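Long-range contacts in phosphoserine aminotransferase (Bacillus circulans, PDB 2C0R), which catalyses the reversible pyridoxal-phosphate-dependent transamination between phosphoserine and 2-oxoglutarate, giving 3-phosphohydroxypyruvate and glutamate in serine biosynthesis, and also serves pyridoxine biosynthesis: residues A144-T149 / P163-V168; E155-K160 / G288-D293; L274-I279 / M298-R303. The protein carries 1 engineered substitution. All blocks are in the same frame, centred on the assembly; numbering follows the deposited sequence.

Contact 1: A144-T149 / P163-V168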
loop_
_atom_site.group_PDB
_atom_site.type_symbol
_atom_site.label_atom_id
_atom_site.label_comp_id
_atom_site.label_asym_id
_atom_site.label_seq_id
_atom_site.Cartn_x
_atom_site.Cartn_y
_atom_site.Cartn_z
ATOM N N ALA A 144 8.320 -26.000 -10.019
ATOM C CA ALA A 144 8.467 -25.409 -8.708
ATOM C C ALA A 144 7.110 -25.221 -8.068
ATOM O O ALA A 144 6.909 -25.200 -6.872
ATOM C CB ALA A 144 9.182 -24.061 -8.821
ATOM N N TYR A 145 6.145 -25.004 -8.975
ATOM C CA TYR A 145 4.785 -24.689 -8.534
ATOM C C TYR A 145 3.906 -24.715 -9.786
ATOM O O TYR A 145 4.437 -24.725 -10.886
ATOM C CB TYR A 145 4.605 -23.344 -7.859
ATOM C CG TYR A 145 5.043 -22.098 -8.570
ATOM C CD1 TYR A 145 4.241 -21.453 -9.515
ATOM C CD2 TYR A 145 6.290 -21.537 -8.301
ATOM C CE1 TYR A 145 4.694 -20.307 -10.159
ATOM C CE2 TYR A 145 6.735 -20.380 -8.924
ATOM C CZ TYR A 145 5.930 -19.761 -9.852
ATOM O OH TYR A 145 6.323 -18.605 -10.500
ATOM N N LEU A 146 2.600 -24.734 -9.550
ATOM C CA LEU A 146 1.641 -24.528 -10.622
ATOM C C LEU A 146 0.827 -23.288 -10.245
ATOM O O LEU A 146 0.244 -23.328 -9.154
ATOM C CB LEU A 146 0.704 -25.719 -10.838
ATOM C CG LEU A 146 -0.417 -25.432 -11.860
ATOM C CD1 LEU A 146 0.131 -25.418 -13.274
ATOM C CD2 LEU A 146 -1.537 -26.439 -11.714
ATOM N N HIS A 147 0.789 -22.272 -11.090
ATOM C CA HIS A 147 0.030 -21.054 -10.823
ATOM C C HIS A 147 -1.206 -21.022 -11.739
ATOM O O HIS A 147 -1.088 -21.250 -12.924
ATOM C CB HIS A 147 0.935 -19.881 -11.126
ATOM C CG HIS A 147 0.301 -18.550 -10.893
ATOM N ND1 HIS A 147 -0.630 -17.988 -11.758
ATOM C CD2 HIS A 147 0.491 -17.653 -9.907
ATOM C CE1 HIS A 147 -0.987 -16.801 -11.249
ATOM N NE2 HIS A 147 -0.322 -16.569 -10.122
ATOM N N LEU A 148 -2.346 -20.771 -11.124
ATOM C CA LEU A 148 -3.548 -20.497 -11.902
ATOM C C LEU A 148 -4.167 -19.208 -11.402
ATOM O O LEU A 148 -3.873 -18.730 -10.296
ATOM C CB LEU A 148 -4.514 -21.678 -11.843
ATOM C CG LEU A 148 -5.049 -22.164 -10.502
ATOM C CD1 LEU A 148 -6.180 -21.329 -9.929
ATOM C CD2 LEU A 148 -5.593 -23.598 -10.625
ATOM N N THR A 149 -5.042 -18.711 -12.228
ATOM C CA THR A 149 -5.859 -17.535 -11.961
ATOM C C THR A 149 -7.276 -18.028 -11.781
ATOM O O THR A 149 -7.856 -18.549 -12.753
ATOM C CB THR A 149 -5.733 -16.575 -13.160
ATOM O OG1 THR A 149 -4.330 -16.433 -13.437
ATOM C CG2 THR A 149 -6.306 -15.214 -12.858
ATOM N N PRO A 163 -7.245 -28.089 -9.554
ATOM C CA PRO A 163 -6.582 -29.386 -9.762
ATOM C C PRO A 163 -5.841 -29.805 -8.504
ATOM O O PRO A 163 -5.470 -29.002 -7.644
ATOM C CB PRO A 163 -5.565 -29.061 -10.851
ATOM C CG PRO A 163 -5.157 -27.658 -10.473
ATOM C CD PRO A 163 -6.483 -26.963 -10.152
ATOM N N ASP A 164 -5.614 -31.104 -8.416
ATOM C CA ASP A 164 -4.800 -31.636 -7.324
ATOM C C ASP A 164 -3.398 -31.816 -7.890
ATOM O O ASP A 164 -3.233 -32.558 -8.855
ATOM C CB ASP A 164 -5.396 -32.914 -6.761
ATOM C CG ASP A 164 -6.742 -32.779 -6.076
ATOM O OD1 ASP A 164 -6.968 -31.814 -5.290
ATOM O OD2 ASP A 164 -7.628 -33.654 -6.288
ATOM N N THR A 165 -2.430 -31.140 -7.328
ATOM C CA THR A 165 -1.096 -31.100 -7.939
ATOM C C THR A 165 -0.106 -31.945 -7.177
ATOM O O THR A 165 1.084 -31.871 -7.464
ATOM C CB THR A 165 -0.637 -29.631 -8.023
ATOM O OG1 THR A 165 -0.697 -29.022 -6.729
ATOM C CG2 THR A 165 -1.625 -28.856 -8.908
ATOM N N GLY A 166 -0.588 -32.726 -6.233
ATOM C CA GLY A 166 0.306 -33.630 -5.481
ATOM C C GLY A 166 1.352 -32.819 -4.734
ATOM O O GLY A 166 1.041 -31.844 -4.046
ATOM N N SER A 167 2.623 -33.197 -4.865
ATOM C CA SER A 167 3.681 -32.547 -4.114
ATOM C C SER A 167 4.096 -31.232 -4.757
ATOM O O SER A 167 4.938 -30.502 -4.197
ATOM C CB SER A 167 4.895 -33.469 -4.013
ATOM O OG SER A 167 5.388 -33.626 -5.338
ATOM N N VAL A 168 3.537 -30.834 -5.890
ATOM C CA VAL A 168 3.811 -29.484 -6.401
ATOM C C VAL A 168 2.866 -28.472 -5.803
ATOM O O VAL A 168 1.661 -28.668 -5.862
ATOM C CB VAL A 168 3.700 -29.510 -7.938
ATOM C CG1 VAL A 168 3.964 -28.155 -8.565
ATOM C CG2 VAL A 168 4.694 -30.571 -8.430
#
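Y145 and V168 are where the two backbones come closest, with their CA atoms 5.3 Å apart. Here strand 143-149 meets a loop that closes in a type II' turn from T165 to V168. The side chain of V168 lies against the strand backbone. Its CG1 sits 3.6 Å from Y145 CA and also reaches the N of L146. V168 CG1 is placed there because it stands opposite the backbone N (chi1 180°). Further along, L146 CD2 touches two loop residues. This methyl is 3.7 Å from T165 CG2 and 4.0 Å from P163 CG, and L146 crosses both side chains at a slant. L148 CD2 reaches the proline ring at CD, 3.5 Å from P163 CD. The proline ring therefore receives a methyl from each leucine. T165 has two roles. Its methyl faces L146, while its OG1 turns back and gives a short hydrogen bond of 2.5 Å to V168 O, which it meets almost in line with the carbonyl (163°). Together with the backbone bond from V168 N to T165 O, this ties the turn across its mouth. L170 of the next strand, 170-173, touches L146, L148 and T165, so the loop closes over the same apolar patch. On the other side of the strand, the hydroxyl of Y145 is bonded to that of Y97. The strand belongs to the mixed central sheet of the large domain. Just beyond the turn, backbone bonds of L146 to P169 and I171 join the chain to the strand. Between the two segments themselves the contact is apolar, held by hydrocarbon packing.

Contact 2: E155-K160 / G288-D293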
loop_
_atom_site.group_PDB
_atom_site.type_symbol
_atom_site.label_atom_id
_atom_site.label_comp_id
_atom_site.label_asym_id
_atom_site.label_seq_id
_atom_site.Cartn_x
_atom_site.Cartn_y
_atom_site.Cartn_z
ATOM N N GLU A 155 -11.505 -11.192 -18.948
ATOM C CA GLU A 155 -12.229 -12.024 -19.901
ATOM C C GLU A 155 -13.588 -12.482 -19.379
ATOM O O GLU A 155 -14.491 -12.757 -20.184
ATOM C CB GLU A 155 -11.361 -13.229 -20.276
ATOM C CG GLU A 155 -10.343 -12.900 -21.380
ATOM C CD GLU A 155 -9.106 -12.176 -20.912
ATOM O OE1 GLU A 155 -8.687 -12.503 -19.791
ATOM O OE2 GLU A 155 -8.475 -11.282 -21.521
ATOM N N GLY A 156 -13.764 -12.557 -18.061
ATOM C CA GLY A 156 -15.033 -12.986 -17.503
ATOM C C GLY A 156 -15.134 -14.510 -17.370
ATOM O O GLY A 156 -16.239 -15.047 -17.377
ATOM N N ALA A 157 -14.014 -15.215 -17.195
ATOM C CA ALA A 157 -13.995 -16.655 -17.067
ATOM C C ALA A 157 -13.585 -16.997 -15.630
ATOM O O ALA A 157 -12.833 -16.250 -14.975
ATOM C CB ALA A 157 -13.041 -17.334 -18.039
ATOM N N GLN A 158 -14.047 -18.133 -15.133
ATOM C CA GLN A 158 -13.776 -18.517 -13.756
ATOM C C GLN A 158 -13.734 -20.036 -13.610
ATOM O O GLN A 158 -14.641 -20.740 -14.117
ATOM C CB GLN A 158 -14.907 -17.952 -12.873
ATOM C CG GLN A 158 -14.634 -18.248 -11.386
ATOM C CD GLN A 158 -15.775 -17.626 -10.577
ATOM O OE1 GLN A 158 -16.938 -17.535 -11.072
ATOM N NE2 GLN A 158 -15.476 -17.173 -9.358
ATOM N N PHE A 159 -12.730 -20.552 -12.934
ATOM C CA PHE A 159 -12.725 -21.964 -12.578
ATOM C C PHE A 159 -13.727 -22.267 -11.483
ATOM O O PHE A 159 -13.836 -21.524 -10.514
ATOM C CB PHE A 159 -11.347 -22.419 -12.042
ATOM C CG PHE A 159 -10.282 -22.526 -13.104
ATOM C CD1 PHE A 159 -9.273 -21.605 -13.242
ATOM C CD2 PHE A 159 -10.312 -23.606 -14.019
ATOM C CE1 PHE A 159 -8.287 -21.724 -14.211
ATOM C CE2 PHE A 159 -9.319 -23.729 -14.992
ATOM C CZ PHE A 159 -8.306 -22.777 -15.105
ATOM N N LYS A 160 -14.410 -23.394 -11.683
ATOM C CA LYS A 160 -15.309 -23.852 -10.620
ATOM C C LYS A 160 -14.613 -24.799 -9.653
ATOM O O LYS A 160 -15.134 -25.080 -8.593
ATOM C CB LYS A 160 -16.497 -24.631 -11.174
ATOM C CG LYS A 160 -17.279 -23.801 -12.208
ATOM C CD LYS A 160 -18.458 -24.696 -12.649
ATOM C CE LYS A 160 -18.883 -24.339 -14.069
ATOM N NZ LYS A 160 -19.417 -22.971 -14.087
ATOM N N GLY A 288 -22.607 -13.332 -24.719
ATOM C CA GLY A 288 -21.517 -13.463 -23.739
ATOM C C GLY A 288 -20.143 -13.560 -24.397
ATOM O O GLY A 288 -20.051 -13.778 -25.612
ATOM N N CYS A 289 -19.033 -13.430 -23.672
ATOM C CA CYS A 289 -17.659 -13.395 -24.190
ATOM C C CYS A 289 -16.729 -14.553 -23.845
ATOM O O CYS A 289 -15.488 -14.602 -24.203
ATOM C CB CYS A 289 -16.952 -12.124 -23.665
ATOM S SG CYS A 289 -17.604 -10.727 -24.604
ATOM N N VAL A 290 -17.431 -15.426 -23.087
ATOM C CA VAL A 290 -16.849 -16.748 -22.791
ATOM C C VAL A 290 -17.942 -17.812 -22.916
ATOM O O VAL A 290 -19.142 -17.547 -22.975
ATOM C CB VAL A 290 -16.218 -16.833 -21.381
ATOM C CG1 VAL A 290 -15.245 -15.707 -21.153
ATOM C CG2 VAL A 290 -17.322 -16.785 -20.339
ATOM N N ASP A 291 -17.481 -19.057 -22.978
ATOM C CA ASP A 291 -18.349 -20.215 -23.075
ATOM C C ASP A 291 -19.209 -20.322 -21.823
ATOM O O ASP A 291 -18.737 -19.942 -20.741
ATOM C CB ASP A 291 -17.516 -21.468 -23.246
ATOM C CG ASP A 291 -16.941 -21.628 -24.633
ATOM O OD1 ASP A 291 -17.003 -20.739 -25.512
ATOM O OD2 ASP A 291 -16.379 -22.725 -24.817
ATOM N N VAL A 292 -20.420 -20.821 -21.956
ATOM C CA VAL A 292 -21.309 -20.918 -20.813
ATOM C C VAL A 292 -20.643 -21.608 -19.633
ATOM O O VAL A 292 -20.670 -21.066 -18.524
ATOM C CB VAL A 292 -22.617 -21.638 -21.204
ATOM C CG1 VAL A 292 -23.433 -21.970 -19.956
ATOM C CG2 VAL A 292 -23.425 -20.787 -22.177
ATOM N N ASP A 293 -19.962 -22.711 -19.809
ATOM C CA ASP A 293 -19.354 -23.466 -18.741
ATOM C C ASP A 293 -18.120 -22.768 -18.168
ATOM O O ASP A 293 -17.634 -23.303 -17.173
ATOM C CB ASP A 293 -18.924 -24.882 -19.196
ATOM C CG ASP A 293 -20.163 -25.712 -19.514
ATOM O OD1 ASP A 293 -21.287 -25.285 -19.205
ATOM O OD2 ASP A 293 -19.960 -26.784 -20.098
HETATM O O HOH W 1 -21.286 -22.108 -16.183
#
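V290 lies over the backbone of residues 155-157. Its CB directs both methyls at the other segment. CG1, beside the backbone N (chi1 -52°), meets three residues: it is 3.2 Å from E155 O, 4.0 Å from G156 O and 4.1 Å from A157 CB. CG2 packs on the G156 carbonyl, with 3.6 Å to G156 O. G156 has positive phi and, with A157, forms a G1 beta bulge. At the other end K160 reaches the loop from the solvent side. Its CE lies 3.5 Å from D293 O. The chain bends at its last torsion, and NZ gives a hydrogen bond of 2.9 Å to water 1, which in turn donates to V292 O. The carboxylate of D293 makes no salt bridge with NZ. E155 to K160 and C289 to D293 run the same way, 10° apart. The first segment holds strand 157-158, which pairs with strand 151-152 in a small hairpin. The second starts at the end of strand 287-288 and forms the first part of the loop to strand 299-303. Its C289 packs on T301 and R303 of that strand. Just beyond D293, S294 and S296 make backbone bonds to Q158 and G156.

Contact 3: L274-I279 / M298-R303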
loop_
_atom_site.group_PDB
_atom_site.type_symbol
_atom_site.label_atom_id
_atom_site.label_comp_id
_atom_site.label_asym_id
_atom_site.label_seq_id
_atom_site.Cartn_x
_atom_site.Cartn_y
_atom_site.Cartn_z
ATOM N N LEU A 274 -29.301 -13.547 -12.755
ATOM C CA LEU A 274 -30.216 -12.569 -13.366
ATOM C C LEU A 274 -29.625 -11.933 -14.602
ATOM O O LEU A 274 -30.267 -11.719 -15.638
ATOM C CB LEU A 274 -30.500 -11.523 -12.280
ATOM C CG LEU A 274 -31.636 -10.570 -12.677
ATOM C CD1 LEU A 274 -32.982 -11.255 -12.463
ATOM C CD2 LEU A 274 -31.516 -9.307 -11.854
ATOM N N ILE A 275 -28.326 -11.622 -14.524
ATOM C CA ILE A 275 -27.710 -10.918 -15.629
ATOM C C ILE A 275 -27.420 -11.866 -16.773
ATOM O O ILE A 275 -27.639 -11.531 -17.946
ATOM C CB ILE A 275 -26.439 -10.227 -15.137
ATOM C CG1 ILE A 275 -26.771 -9.138 -14.112
ATOM C CG2 ILE A 275 -25.687 -9.684 -16.327
ATOM C CD1 ILE A 275 -25.554 -8.740 -13.258
ATOM N N TYR A 276 -26.949 -13.107 -16.508
ATOM C CA TYR A 276 -26.750 -14.051 -17.602
ATOM C C TYR A 276 -28.086 -14.355 -18.263
ATOM O O TYR A 276 -28.081 -14.532 -19.482
ATOM C CB TYR A 276 -26.101 -15.342 -17.115
ATOM C CG TYR A 276 -24.583 -15.194 -16.922
ATOM C CD1 TYR A 276 -24.035 -15.431 -15.658
ATOM C CD2 TYR A 276 -23.772 -14.852 -17.994
ATOM C CE1 TYR A 276 -22.643 -15.289 -15.518
ATOM C CE2 TYR A 276 -22.404 -14.719 -17.858
ATOM C CZ TYR A 276 -21.858 -14.954 -16.592
ATOM O OH TYR A 276 -20.504 -14.812 -16.447
ATOM N N ASP A 277 -29.161 -14.418 -17.487
ATOM C CA ASP A 277 -30.474 -14.661 -18.124
ATOM C C ASP A 277 -30.830 -13.514 -19.051
ATOM O O ASP A 277 -31.436 -13.743 -20.089
ATOM C CB ASP A 277 -31.572 -14.795 -17.069
ATOM C CG ASP A 277 -32.942 -14.748 -17.731
ATOM O OD1 ASP A 277 -33.792 -13.824 -17.588
ATOM O OD2 ASP A 277 -33.180 -15.736 -18.463
ATOM N N ALA A 278 -30.512 -12.274 -18.678
ATOM C CA ALA A 278 -30.742 -11.119 -19.549
ATOM C C ALA A 278 -29.973 -11.206 -20.851
ATOM O O ALA A 278 -30.442 -10.828 -21.909
ATOM C CB ALA A 278 -30.292 -9.839 -18.829
ATOM N N ILE A 279 -28.738 -11.704 -20.803
ATOM C CA ILE A 279 -27.946 -11.929 -22.032
ATOM C C ILE A 279 -28.498 -13.073 -22.850
ATOM O O ILE A 279 -28.656 -12.972 -24.063
ATOM C CB ILE A 279 -26.468 -12.214 -21.646
ATOM C CG1 ILE A 279 -25.868 -10.980 -20.951
ATOM C CG2 ILE A 279 -25.693 -12.671 -22.862
ATOM C CD1 ILE A 279 -24.690 -11.348 -20.030
ATOM N N MET A 298 -18.330 -13.306 -10.970
ATOM C CA MET A 298 -17.794 -12.053 -10.452
ATOM C C MET A 298 -17.703 -10.987 -11.538
ATOM O O MET A 298 -17.871 -9.815 -11.244
ATOM C CB MET A 298 -16.374 -12.265 -9.877
ATOM C CG MET A 298 -16.377 -13.180 -8.642
ATOM S SD MET A 298 -16.797 -12.286 -7.138
ATOM C CE MET A 298 -18.547 -12.658 -6.965
ATOM N N ASN A 299 -17.336 -11.370 -12.757
ATOM C CA ASN A 299 -17.186 -10.401 -13.851
ATOM C C ASN A 299 -17.903 -10.982 -15.074
ATOM O O ASN A 299 -17.406 -11.932 -15.659
ATOM C CB ASN A 299 -15.715 -10.071 -14.205
ATOM C CG ASN A 299 -14.896 -9.722 -12.974
ATOM O OD1 ASN A 299 -14.275 -10.587 -12.358
ATOM N ND2 ASN A 299 -14.896 -8.432 -12.642
ATOM N N ILE A 300 -19.048 -10.387 -15.386
ATOM C CA ILE A 300 -19.829 -10.882 -16.516
ATOM C C ILE A 300 -19.553 -10.049 -17.733
ATOM O O ILE A 300 -19.805 -8.853 -17.775
ATOM C CB ILE A 300 -21.306 -10.829 -16.153
ATOM C CG1 ILE A 300 -21.586 -11.710 -14.938
ATOM C CG2 ILE A 300 -22.144 -11.157 -17.372
ATOM C CD1 ILE A 300 -23.062 -11.806 -14.588
ATOM N N THR A 301 -19.012 -10.719 -18.745
ATOM C CA THR A 301 -18.610 -9.963 -19.936
ATOM C C THR A 301 -19.551 -10.295 -21.068
ATOM O O THR A 301 -20.032 -11.419 -21.235
ATOM C CB THR A 301 -17.156 -10.280 -20.287
ATOM O OG1 THR A 301 -17.040 -11.720 -20.345
ATOM C CG2 THR A 301 -16.221 -9.769 -19.177
ATOM N N PHE A 302 -19.856 -9.247 -21.835
ATOM C CA PHE A 302 -20.774 -9.441 -22.958
ATOM C C PHE A 302 -20.553 -8.348 -24.004
ATOM O O PHE A 302 -19.891 -7.342 -23.760
ATOM C CB PHE A 302 -22.232 -9.495 -22.477
ATOM C CG PHE A 302 -22.752 -8.288 -21.717
ATOM C CD1 PHE A 302 -23.640 -7.441 -22.357
ATOM C CD2 PHE A 302 -22.367 -8.006 -20.429
ATOM C CE1 PHE A 302 -24.148 -6.339 -21.692
ATOM C CE2 PHE A 302 -22.882 -6.903 -19.758
ATOM C CZ PHE A 302 -23.779 -6.059 -20.404
ATOM N N ARG A 303 -21.124 -8.637 -25.197
ATOM C CA ARG A 303 -20.905 -7.759 -26.317
ATOM C C ARG A 303 -22.240 -7.448 -26.997
ATOM O O ARG A 303 -23.184 -8.240 -26.907
ATOM C CB ARG A 303 -20.042 -8.395 -27.404
ATOM C CG ARG A 303 -18.751 -9.045 -27.072
ATOM C CD ARG A 303 -18.128 -9.561 -28.361
ATOM N NE ARG A 303 -16.720 -9.840 -28.228
ATOM C CZ ARG A 303 -15.647 -9.213 -27.792
ATOM N NH1 ARG A 303 -15.653 -7.983 -27.299
ATOM N NH2 ARG A 303 -14.478 -9.853 -27.844
HETATM O O HOH W 2 -18.608 -13.755 -18.207
#
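I300 is the bump of this contact, and I275, Y276 and I279 form the hollow on the helix that takes it. The isoleucine lies along one side of the Y276 ring. Its CD1 makes a CH-pi contact over the face, 3.9 Å from the ring centroid and 22° off the normal. CG2 lies on the same side of the plane, 3.6 Å from Y276 CE2. Between them, CG1 passes beneath the hydroxyl end, 3.6 Å from Y276 OH. The other walls are aliphatic. I275 presses CB and CG2 against I300 CD1, both at 3.8 Å. I279, one turn further on, brings its CD1 to 3.7 Å from I300 CG2. That methyl is also the bump of a second, smaller fit. It slips between I300 and F302, with 3.9 Å from I279 CD1 to F302 CB. It also lies close to F302 CG and meets the phenyl ring obliquely. The short axes of 274-279 and 299-303 are 11° apart and come to 9.9 Å at closest approach. Y276 lies level with I300, and I279 with F302. The polar end of Y276 lies at the edge of this packing. Its OH bonds to S296 O and accepts from water 2, which lies in the plane of the ring at 2.8 Å from Y276 OH. The same water accepts from T301 N and gives a weak bond to N299 O. Helix 260-280 thus packs on one face of the three-stranded antiparallel sheet, beside helix 344-361, through hydrocarbon contacts. The hydroxyl of the buried Y276 has both a protein and a water partner, so the apolar packing does not strand it.

The three contacts run across the chain from the large central sheet to the smaller sheet, with contact 2 in the middle. Contacts 1 and 2 have centres 21 Å apart and touch where T149 O lies 3.4 Å from F159 CD1. Contacts 2 and 3 have centres 10 Å apart and share a probable hydrogen bond of 2.8 Å between T301 OG1 and E155 O. Contacts 1 and 3 have centres 30 Å apart and nearest atoms about 9 Å apart. The side chains of L148, E155 and N299 lie about 10, 9 and 6 Å from pyridoxal phosphate. T149 touches it but takes no part in the packing of contact 1. N299 also bonds N151 of the cofactor pocket.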